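Local coordinates for protein beta-N-acetylhexosaminidase (Streptomyces plicatus, PDB 1JAK) that hydrolyses terminal beta-linked N-acetylhexosamine residues from glycoconjugates as a family 20 glycoside hydrolase, using substrate-assisted catalysis, at residues W201-L211 with V293-E304; T229-V237 with G303-G311. All coordinates share one frame; numbering follows the deposited sequence.

Contact 1: residues W201-L211 with V293-E304; sequences WRIAIDSWPRL and VTYDFVDDVIGE
Phe297 turns its edge onto one face of the Trp208 indole, a T-shaped pair with planes at 88°. Its CD1 sits 3.6 Å from Trp208 CD2. Phe297 CG lies anti to the backbone N (chi1 170°), which carries the ring along the helix flank to the indole. Leu211 CD1 meets the Phe297 edge at CE1 (3.6 Å) and also lies over one face of Trp201. Val301 CG1 touches the Trp201 edge at CZ2 (3.8 Å), while Val301 CG2 lies over a face of Phe297. At the Trp208 edge, NE1 gives a nearly straight bond to the anti lone pair of Asp300 OD2 (2.9 Å, 162°).

Glu304 holds the turn at Ile205-Trp208. Its OE1 takes Asp206 N (2.8 Å) and its OE2 takes Ser207 N (2.9 Å), both on syn lone pairs. Ser207 OG reaches OE2 from the anti side, 2.7 Å away and tilted out of the carboxylate plane.

The contact joins a loop of the catalytic alpha/beta barrel to helix 292-307. Three donors here and the salt bridge from Lys230 would help keep Glu304 ionised, despite Asp206 nearby, and fix its carboxylate against the turn.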
loop_
_atom_site.group_PDB
_atom_site.type_symbol
_atom_site.label_atom_id
_atom_site.label_comp_id
_atom_site.label_asym_id
_atom_site.label_seq_id
_atom_site.Cartn_x
_atom_site.Cartn_y
_atom_site.Cartn_z
ATOM N N TRP A 201 11.276 -14.235 10.196
ATOM C CA TRP A 201 11.077 -14.786 8.858
ATOM C C TRP A 201 9.598 -15.159 8.898
ATOM O O TRP A 201 9.200 -16.013 9.685
ATOM C CB TRP A 201 11.948 -16.026 8.653
ATOM C CG TRP A 201 11.793 -16.576 7.285
ATOM C CD1 TRP A 201 10.784 -17.381 6.833
ATOM C CD2 TRP A 201 12.619 -16.288 6.155
ATOM N NE1 TRP A 201 10.931 -17.607 5.484
ATOM C CE2 TRP A 201 12.051 -16.948 5.043
ATOM C CE3 TRP A 201 13.788 -15.532 5.972
ATOM C CZ2 TRP A 201 12.611 -16.876 3.763
ATOM C CZ3 TRP A 201 14.346 -15.460 4.700
ATOM C CH2 TRP A 201 13.755 -16.130 3.610
ATOM N N ARG A 202 8.795 -14.538 8.038
ATOM C CA ARG A 202 7.352 -14.737 8.098
ATOM C C ARG A 202 6.616 -15.568 7.055
ATOM O O ARG A 202 5.390 -15.486 6.971
ATOM C CB ARG A 202 6.680 -13.364 8.193
ATOM C CG ARG A 202 7.298 -12.425 9.232
ATOM C CD ARG A 202 7.257 -13.008 10.645
ATOM N NE ARG A 202 7.744 -12.044 11.631
ATOM C CZ ARG A 202 8.178 -12.366 12.846
ATOM N NH1 ARG A 202 8.184 -13.635 13.237
ATOM N NH2 ARG A 202 8.626 -11.421 13.664
ATOM N N ILE A 203 7.328 -16.354 6.257
ATOM C CA ILE A 203 6.652 -17.191 5.266
ATOM C C ILE A 203 7.251 -18.591 5.291
ATOM O O ILE A 203 8.466 -18.757 5.214
ATOM C CB ILE A 203 6.748 -16.592 3.835
ATOM C CG1 ILE A 203 6.040 -17.510 2.833
ATOM C CG2 ILE A 203 8.201 -16.385 3.440
ATOM C CD1 ILE A 203 4.546 -17.671 3.085
ATOM N N ALA A 204 6.395 -19.600 5.419
ATOM C CA ALA A 204 6.864 -20.980 5.470
ATOM C C ALA A 204 7.478 -21.428 4.147
ATOM O O ALA A 204 6.867 -21.301 3.087
ATOM C CB ALA A 204 5.713 -21.914 5.856
ATOM N N ILE A 205 8.703 -21.944 4.226
ATOM C CA ILE A 205 9.432 -22.441 3.057
ATOM C C ILE A 205 9.657 -23.934 3.314
ATOM O O ILE A 205 10.370 -24.301 4.247
ATOM C CB ILE A 205 10.804 -21.731 2.919
ATOM C CG1 ILE A 205 10.602 -20.217 2.776
ATOM C CG2 ILE A 205 11.566 -22.287 1.724
ATOM C CD1 ILE A 205 9.792 -19.808 1.557
ATOM N N ASP A 206 9.051 -24.792 2.496
ATOM C CA ASP A 206 9.173 -26.239 2.682
ATOM C C ASP A 206 10.600 -26.777 2.640
ATOM O O ASP A 206 10.958 -27.665 3.418
ATOM C CB ASP A 206 8.341 -26.996 1.641
ATOM C CG ASP A 206 6.850 -26.729 1.765
ATOM O OD1 ASP A 206 6.365 -26.525 2.897
ATOM O OD2 ASP A 206 6.160 -26.744 0.723
ATOM N N SER A 207 11.406 -26.253 1.725
ATOM C CA SER A 207 12.783 -26.713 1.579
ATOM C C SER A 207 13.695 -26.340 2.747
ATOM O O SER A 207 14.734 -26.974 2.955
ATOM C CB SER A 207 13.367 -26.202 0.257
ATOM O OG SER A 207 13.119 -24.820 0.076
ATOM N N TRP A 208 13.304 -25.321 3.507
ATOM C CA TRP A 208 14.067 -24.869 4.673
ATOM C C TRP A 208 13.067 -24.600 5.801
ATOM O O TRP A 208 12.811 -23.450 6.158
ATOM C CB TRP A 208 14.841 -23.586 4.345
ATOM C CG TRP A 208 15.824 -23.739 3.216
ATOM C CD1 TRP A 208 15.534 -23.875 1.889
ATOM C CD2 TRP A 208 17.251 -23.819 3.324
ATOM N NE1 TRP A 208 16.690 -24.039 1.164
ATOM C CE2 TRP A 208 17.759 -24.008 2.020
ATOM C CE3 TRP A 208 18.150 -23.752 4.399
ATOM C CZ2 TRP A 208 19.131 -24.131 1.757
ATOM C CZ3 TRP A 208 19.517 -23.874 4.139
ATOM C CH2 TRP A 208 19.991 -24.062 2.827
ATOM N N PRO A 209 12.501 -25.671 6.384
ATOM C CA PRO A 209 11.513 -25.635 7.467
ATOM C C PRO A 209 11.826 -24.778 8.691
ATOM O O PRO A 209 10.913 -24.213 9.296
ATOM C CB PRO A 209 11.354 -27.107 7.840
ATOM C CG PRO A 209 11.662 -27.819 6.572
ATOM C CD PRO A 209 12.862 -27.065 6.069
ATOM N N ARG A 210 13.100 -24.686 9.063
ATOM C CA ARG A 210 13.488 -23.910 10.241
ATOM C C ARG A 210 13.345 -22.402 10.091
ATOM O O ARG A 210 13.293 -21.683 11.091
ATOM C CB ARG A 210 14.926 -24.241 10.651
ATOM C CG ARG A 210 15.100 -25.618 11.276
ATOM C CD ARG A 210 16.571 -25.912 11.545
ATOM N NE ARG A 210 17.182 -24.956 12.469
ATOM C CZ ARG A 210 16.919 -24.892 13.771
ATOM N NH1 ARG A 210 16.046 -25.730 14.319
ATOM N NH2 ARG A 210 17.533 -23.994 14.530
ATOM N N LEU A 211 13.290 -21.913 8.857
ATOM C CA LEU A 211 13.149 -20.476 8.649
ATOM C C LEU A 211 11.905 -19.980 9.372
ATOM O O LEU A 211 11.951 -18.983 10.088
ATOM C CB LEU A 211 13.054 -20.144 7.158
ATOM C CG LEU A 211 14.306 -20.425 6.319
ATOM C CD1 LEU A 211 14.019 -20.135 4.858
ATOM C CD2 LEU A 211 15.465 -19.562 6.813
ATOM N N VAL A 293 26.326 -22.511 -0.925
ATOM C CA VAL A 293 25.031 -22.803 -0.314
ATOM C C VAL A 293 24.111 -21.584 -0.303
ATOM O O VAL A 293 22.888 -21.717 -0.346
ATOM C CB VAL A 293 25.192 -23.330 1.133
ATOM C CG1 VAL A 293 25.724 -22.231 2.038
ATOM C CG2 VAL A 293 23.854 -23.859 1.644
ATOM N N THR A 294 24.705 -20.398 -0.262
ATOM C CA THR A 294 23.938 -19.159 -0.248
ATOM C C THR A 294 22.988 -19.050 -1.436
ATOM O O THR A 294 21.835 -18.639 -1.292
ATOM C CB THR A 294 24.878 -17.940 -0.269
ATOM O OG1 THR A 294 25.657 -17.928 0.932
ATOM C CG2 THR A 294 24.079 -16.643 -0.368
ATOM N N TYR A 295 23.478 -19.430 -2.609
ATOM C CA TYR A 295 22.687 -19.347 -3.827
ATOM C C TYR A 295 21.672 -20.473 -3.965
ATOM O O TYR A 295 20.652 -20.311 -4.638
ATOM C CB TYR A 295 23.642 -19.257 -5.015
ATOM C CG TYR A 295 24.574 -18.082 -4.825
ATOM C CD1 TYR A 295 24.135 -16.779 -5.063
ATOM C CD2 TYR A 295 25.840 -18.256 -4.266
ATOM C CE1 TYR A 295 24.925 -15.678 -4.738
ATOM C CE2 TYR A 295 26.638 -17.162 -3.936
ATOM C CZ TYR A 295 26.173 -15.877 -4.170
ATOM O OH TYR A 295 26.945 -14.792 -3.818
ATOM N N ASP A 296 21.933 -21.608 -3.327
ATOM C CA ASP A 296 20.976 -22.709 -3.359
ATOM C C ASP A 296 19.795 -22.251 -2.506
ATOM O O ASP A 296 18.633 -22.437 -2.867
ATOM C CB ASP A 296 21.573 -23.983 -2.759
ATOM C CG ASP A 296 22.651 -24.593 -3.633
ATOM O OD1 ASP A 296 22.508 -24.546 -4.873
ATOM O OD2 ASP A 296 23.631 -25.132 -3.080
ATOM N N PHE A 297 20.123 -21.643 -1.370
ATOM C CA PHE A 297 19.136 -21.121 -0.429
ATOM C C PHE A 297 18.254 -20.067 -1.104
ATOM O O PHE A 297 17.024 -20.144 -1.055
ATOM C CB PHE A 297 19.860 -20.499 0.771
ATOM C CG PHE A 297 18.963 -19.712 1.682
ATOM C CD1 PHE A 297 18.092 -20.356 2.551
ATOM C CD2 PHE A 297 18.985 -18.320 1.662
ATOM C CE1 PHE A 297 17.250 -19.625 3.388
ATOM C CE2 PHE A 297 18.146 -17.580 2.495
ATOM C CZ PHE A 297 17.278 -18.238 3.358
ATOM N N VAL A 298 18.887 -19.086 -1.739
ATOM C CA VAL A 298 18.149 -18.024 -2.410
ATOM C C VAL A 298 17.251 -18.568 -3.516
ATOM O O VAL A 298 16.101 -18.149 -3.651
ATOM C CB VAL A 298 19.102 -16.968 -3.004
ATOM C CG1 VAL A 298 18.322 -15.986 -3.871
ATOM C CG2 VAL A 298 19.806 -16.219 -1.874
ATOM N N ASP A 299 17.767 -19.507 -4.302
ATOM C CA ASP A 299 16.974 -20.081 -5.380
ATOM C C ASP A 299 15.757 -20.816 -4.818
ATOM O O ASP A 299 14.646 -20.659 -5.332
ATOM C CB ASP A 299 17.828 -21.027 -6.229
ATOM C CG ASP A 299 17.105 -21.498 -7.478
ATOM O OD1 ASP A 299 16.221 -22.366 -7.356
ATOM O OD2 ASP A 299 17.411 -20.991 -8.578
ATOM N N ASP A 300 15.959 -21.601 -3.761
ATOM C CA ASP A 300 14.854 -22.338 -3.147
ATOM C C ASP A 300 13.767 -21.393 -2.638
ATOM O O ASP A 300 12.577 -21.607 -2.884
ATOM C CB ASP A 300 15.335 -23.202 -1.972
ATOM C CG ASP A 300 16.108 -24.433 -2.416
ATOM O OD1 ASP A 300 15.941 -24.873 -3.574
ATOM O OD2 ASP A 300 16.868 -24.976 -1.589
ATOM N N VAL A 301 14.178 -20.350 -1.923
ATOM C CA VAL A 301 13.225 -19.392 -1.372
ATOM C C VAL A 301 12.471 -18.604 -2.443
ATOM O O VAL A 301 11.244 -18.506 -2.395
ATOM C CB VAL A 301 13.923 -18.404 -0.413
ATOM C CG1 VAL A 301 12.958 -17.296 -0.005
ATOM C CG2 VAL A 301 14.407 -19.148 0.821
ATOM N N ILE A 302 13.196 -18.047 -3.405
ATOM C CA ILE A 302 12.556 -17.275 -4.463
ATOM C C ILE A 302 11.625 -18.160 -5.290
ATOM O O ILE A 302 10.552 -17.724 -5.718
ATOM C CB ILE A 302 13.615 -16.611 -5.375
ATOM C CG1 ILE A 302 14.338 -15.509 -4.589
ATOM C CG2 ILE A 302 12.957 -16.051 -6.629
ATOM C CD1 ILE A 302 15.422 -14.779 -5.370
ATOM N N GLY A 303 12.028 -19.409 -5.503
ATOM C CA GLY A 303 11.194 -20.318 -6.271
ATOM C C GLY A 303 9.878 -20.604 -5.569
ATOM O O GLY A 303 8.811 -20.580 -6.192
ATOM N N GLU A 304 9.945 -20.876 -4.269
ATOM C CA GLU A 304 8.739 -21.170 -3.509
ATOM C C GLU A 304 7.853 -19.940 -3.362
ATOM O O GLU A 304 6.626 -20.047 -3.386
ATOM C CB GLU A 304 9.094 -21.745 -2.130
ATOM C CG GLU A 304 9.590 -23.191 -2.191
ATOM C CD GLU A 304 9.573 -23.895 -0.845
ATOM O OE1 GLU A 304 8.617 -23.680 -0.068
ATOM O OE2 GLU A 304 10.502 -24.686 -0.571
#

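Contact 2: residues T229-V237 with G303-G311; sequences TKAEYKEIV and GELAALTPG
Lys230 and Glu304 form the salt bridge of this contact, with NZ 2.6 Å from OE1. The ammonium takes the anti lone pair, on the side of OE1 turned away from OE2. The lysine chain bends at chi2 (-82°) and is extended beyond, which brings NZ to the carboxylate. The two side chains cross at about a right angle. NZ also makes a weak hydrogen bond to Ala204 O.

Two waters add polar links. One accepts from Lys230 NZ (3.1 Å) and donates to Glu304 O, so the lysine is tied to both side chain and backbone of one residue. The other donates to Thr309 OG1 and lies 2.5 Å from Tyr233 OH, in the plane of the tyrosine ring. Thr309 OG1 in turn donates to Leu305 O from above the carbonyl plane. Leu308 N reaches that oxygen from the opposite face.

The apolar contacts centre on Leu308. Its CD1 packs tightly on Lys230 CD, at 3.4 Å. Its CD2 meets Lys234 CE (3.6 Å), and its CB lies against Tyr233 CD2. Further along, Val237 CG1 packs against CG of the Pro310 ring (3.6 Å).

At the start of helix 230-242, Thr229 and Glu232 form a capping box. Thr229 OG1 accepts from Glu232 N, and Glu232 OE1 accepts from Thr229 N.

A methionine in place of Lys230 would probably leave Glu304 without its positive mate and lose the water link to Glu304 O.

The contact joins helix 230-242 to the end of helix 292-307 and the residues that follow it, on the outside of the barrel. The lysine's aliphatic part packs on leucine while its charge pairs with the glutamate, so one side chain serves both kinds of contact.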
loop_
_atom_site.group_PDB
_atom_site.type_symbol
_atom_site.label_atom_id
_atom_site.label_comp_id
_atom_site.label_asym_id
_atom_site.label_seq_id
_atom_site.Cartn_x
_atom_site.Cartn_y
_atom_site.Cartn_z
ATOM N N THR A 229 1.557 -19.596 6.966
ATOM C CA THR A 229 1.694 -20.880 6.304
ATOM C C THR A 229 1.430 -20.503 4.849
ATOM O O THR A 229 0.980 -19.389 4.571
ATOM C CB THR A 229 0.597 -21.865 6.738
ATOM O OG1 THR A 229 -0.687 -21.253 6.555
ATOM C CG2 THR A 229 0.768 -22.259 8.191
ATOM N N LYS A 230 1.705 -21.413 3.922
ATOM C CA LYS A 230 1.450 -21.143 2.511
ATOM C C LYS A 230 -0.032 -20.800 2.342
ATOM O O LYS A 230 -0.388 -19.884 1.600
ATOM C CB LYS A 230 1.769 -22.377 1.668
ATOM C CG LYS A 230 3.160 -22.948 1.855
ATOM C CD LYS A 230 4.188 -22.200 1.049
ATOM C CE LYS A 230 5.480 -22.997 0.946
ATOM N NZ LYS A 230 6.506 -22.248 0.178
ATOM N N ALA A 231 -0.891 -21.544 3.038
ATOM C CA ALA A 231 -2.334 -21.323 2.957
ATOM C C ALA A 231 -2.724 -19.929 3.436
ATOM O O ALA A 231 -3.535 -19.253 2.803
ATOM C CB ALA A 231 -3.073 -22.378 3.777
ATOM N N GLU A 232 -2.161 -19.505 4.564
ATOM C CA GLU A 232 -2.467 -18.177 5.086
ATOM C C GLU A 232 -2.023 -17.114 4.100
ATOM O O GLU A 232 -2.732 -16.137 3.867
ATOM C CB GLU A 232 -1.772 -17.937 6.427
ATOM C CG GLU A 232 -2.442 -18.621 7.600
ATOM C CD GLU A 232 -1.726 -18.348 8.900
ATOM O OE1 GLU A 232 -0.544 -18.723 9.003
ATOM O OE2 GLU A 232 -2.346 -17.760 9.812
ATOM N N TYR A 233 -0.840 -17.304 3.522
ATOM C CA TYR A 233 -0.330 -16.340 2.563
ATOM C C TYR A 233 -1.254 -16.267 1.352
ATOM O O TYR A 233 -1.549 -15.181 0.850
ATOM C CB TYR A 233 1.076 -16.716 2.104
ATOM C CG TYR A 233 1.692 -15.637 1.256
ATOM C CD1 TYR A 233 2.106 -14.436 1.829
ATOM C CD2 TYR A 233 1.804 -15.784 -0.126
ATOM C CE1 TYR A 233 2.610 -13.407 1.055
ATOM C CE2 TYR A 233 2.310 -14.751 -0.917
ATOM C CZ TYR A 233 2.709 -13.567 -0.313
ATOM O OH TYR A 233 3.198 -12.534 -1.072
ATOM N N LYS A 234 -1.704 -17.426 0.879
ATOM C CA LYS A 234 -2.611 -17.469 -0.263
ATOM C C LYS A 234 -3.893 -16.697 0.052
ATOM O O LYS A 234 -4.446 -16.016 -0.813
ATOM C CB LYS A 234 -2.967 -18.918 -0.615
ATOM C CG LYS A 234 -1.797 -19.773 -1.063
ATOM C CD LYS A 234 -2.265 -21.192 -1.365
ATOM C CE LYS A 234 -1.099 -22.135 -1.597
ATOM N NZ LYS A 234 -1.567 -23.532 -1.837
ATOM N N GLU A 235 -4.362 -16.808 1.292
ATOM C CA GLU A 235 -5.580 -16.118 1.716
ATOM C C GLU A 235 -5.367 -14.606 1.732
ATOM O O GLU A 235 -6.264 -13.842 1.373
ATOM C CB GLU A 235 -6.014 -16.618 3.098
ATOM C CG GLU A 235 -7.201 -15.880 3.723
ATOM C CD GLU A 235 -8.453 -15.864 2.852
ATOM O OE1 GLU A 235 -8.562 -16.676 1.908
ATOM O OE2 GLU A 235 -9.346 -15.034 3.127
ATOM N N ILE A 236 -4.184 -14.167 2.153
ATOM C CA ILE A 236 -3.889 -12.737 2.159
ATOM C C ILE A 236 -3.899 -12.237 0.714
ATOM O O ILE A 236 -4.456 -11.180 0.413
ATOM C CB ILE A 236 -2.504 -12.444 2.793
ATOM C CG1 ILE A 236 -2.554 -12.733 4.298
ATOM C CG2 ILE A 236 -2.105 -10.992 2.531
ATOM C CD1 ILE A 236 -1.226 -12.511 5.022
ATOM N N VAL A 237 -3.287 -13.002 -0.185
ATOM C CA VAL A 237 -3.242 -12.618 -1.590
ATOM C C VAL A 237 -4.650 -12.573 -2.183
ATOM O O VAL A 237 -4.982 -11.663 -2.946
ATOM C CB VAL A 237 -2.369 -13.598 -2.411
ATOM C CG1 VAL A 237 -2.480 -13.288 -3.894
ATOM C CG2 VAL A 237 -0.917 -13.488 -1.969
ATOM N N GLY A 303 12.028 -19.409 -5.503
ATOM C CA GLY A 303 11.194 -20.318 -6.271
ATOM C C GLY A 303 9.878 -20.604 -5.569
ATOM O O GLY A 303 8.811 -20.580 -6.192
ATOM N N GLU A 304 9.945 -20.876 -4.269
ATOM C CA GLU A 304 8.739 -21.170 -3.509
ATOM C C GLU A 304 7.853 -19.940 -3.362
ATOM O O GLU A 304 6.626 -20.047 -3.386
ATOM C CB GLU A 304 9.094 -21.745 -2.130
ATOM C CG GLU A 304 9.590 -23.191 -2.191
ATOM C CD GLU A 304 9.573 -23.895 -0.845
ATOM O OE1 GLU A 304 8.617 -23.680 -0.068
ATOM O OE2 GLU A 304 10.502 -24.686 -0.571
ATOM N N LEU A 305 8.468 -18.771 -3.219
ATOM C CA LEU A 305 7.697 -17.542 -3.077
ATOM C C LEU A 305 7.010 -17.188 -4.393
ATOM O O LEU A 305 5.852 -16.774 -4.406
ATOM C CB LEU A 305 8.601 -16.388 -2.634
ATOM C CG LEU A 305 7.920 -15.033 -2.403
ATOM C CD1 LEU A 305 6.831 -15.162 -1.339
ATOM C CD2 LEU A 305 8.964 -14.010 -1.977
ATOM N N ALA A 306 7.719 -17.363 -5.504
ATOM C CA ALA A 306 7.152 -17.051 -6.812
ATOM C C ALA A 306 5.918 -17.906 -7.086
ATOM O O ALA A 306 4.949 -17.439 -7.687
ATOM C CB ALA A 306 8.197 -17.273 -7.902
ATOM N N ALA A 307 5.958 -19.156 -6.638
ATOM C CA ALA A 307 4.850 -20.082 -6.840
ATOM C C ALA A 307 3.574 -19.621 -6.140
ATOM O O ALA A 307 2.470 -19.943 -6.575
ATOM C CB ALA A 307 5.238 -21.472 -6.344
ATOM N N LEU A 308 3.730 -18.859 -5.061
ATOM C CA LEU A 308 2.590 -18.363 -4.292
ATOM C C LEU A 308 2.202 -16.947 -4.699
ATOM O O LEU A 308 1.246 -16.382 -4.171
ATOM C CB LEU A 308 2.940 -18.356 -2.801
ATOM C CG LEU A 308 3.369 -19.680 -2.165
ATOM C CD1 LEU A 308 3.979 -19.405 -0.804
ATOM C CD2 LEU A 308 2.171 -20.614 -2.050
ATOM N N THR A 309 2.937 -16.387 -5.650
ATOM C CA THR A 309 2.708 -15.015 -6.082
ATOM C C THR A 309 2.132 -14.859 -7.489
ATOM O O THR A 309 2.856 -14.949 -8.480
ATOM C CB THR A 309 4.030 -14.227 -5.987
ATOM O OG1 THR A 309 4.514 -14.290 -4.638
ATOM C CG2 THR A 309 3.836 -12.774 -6.394
ATOM N N PRO A 310 0.816 -14.616 -7.591
ATOM C CA PRO A 310 0.199 -14.450 -8.911
ATOM C C PRO A 310 0.568 -13.101 -9.519
ATOM O O PRO A 310 0.445 -12.902 -10.730
ATOM C CB PRO A 310 -1.294 -14.571 -8.609
ATOM C CG PRO A 310 -1.398 -14.002 -7.226
ATOM C CD PRO A 310 -0.204 -14.611 -6.527
ATOM N N GLY A 311 1.023 -12.184 -8.668
ATOM C CA GLY A 311 1.419 -10.860 -9.118
ATOM C C GLY A 311 2.643 -10.904 -10.014
ATOM O O GLY A 311 3.325 -11.920 -10.092
HETATM O O HOH W 1 5.475 -22.388 -2.702
HETATM O O HOH W 2 2.816 -12.601 -3.508
#

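How the contacts relate
Both contacts use helix 292-307 and share Glu304. Contact 1 sets a loop against most of this helix; contact 2 sets helix 230-242 against its C-terminal end and the turn that follows. Both are partly buried, with buried aromatic residues and more exposed polar ones. Contact 1 relies on aromatic packing and hydrogen bonds to carboxylates. Contact 2 has a salt bridge, two waters and aliphatic packing, and lies nearer the centre of the chain. They also touch directly: Ile203 CD1 packs on Tyr233 CB, 3.7 Å away. The Glu304 carboxylate thus links loop 201-211, helix 230-242 and helix 292-307.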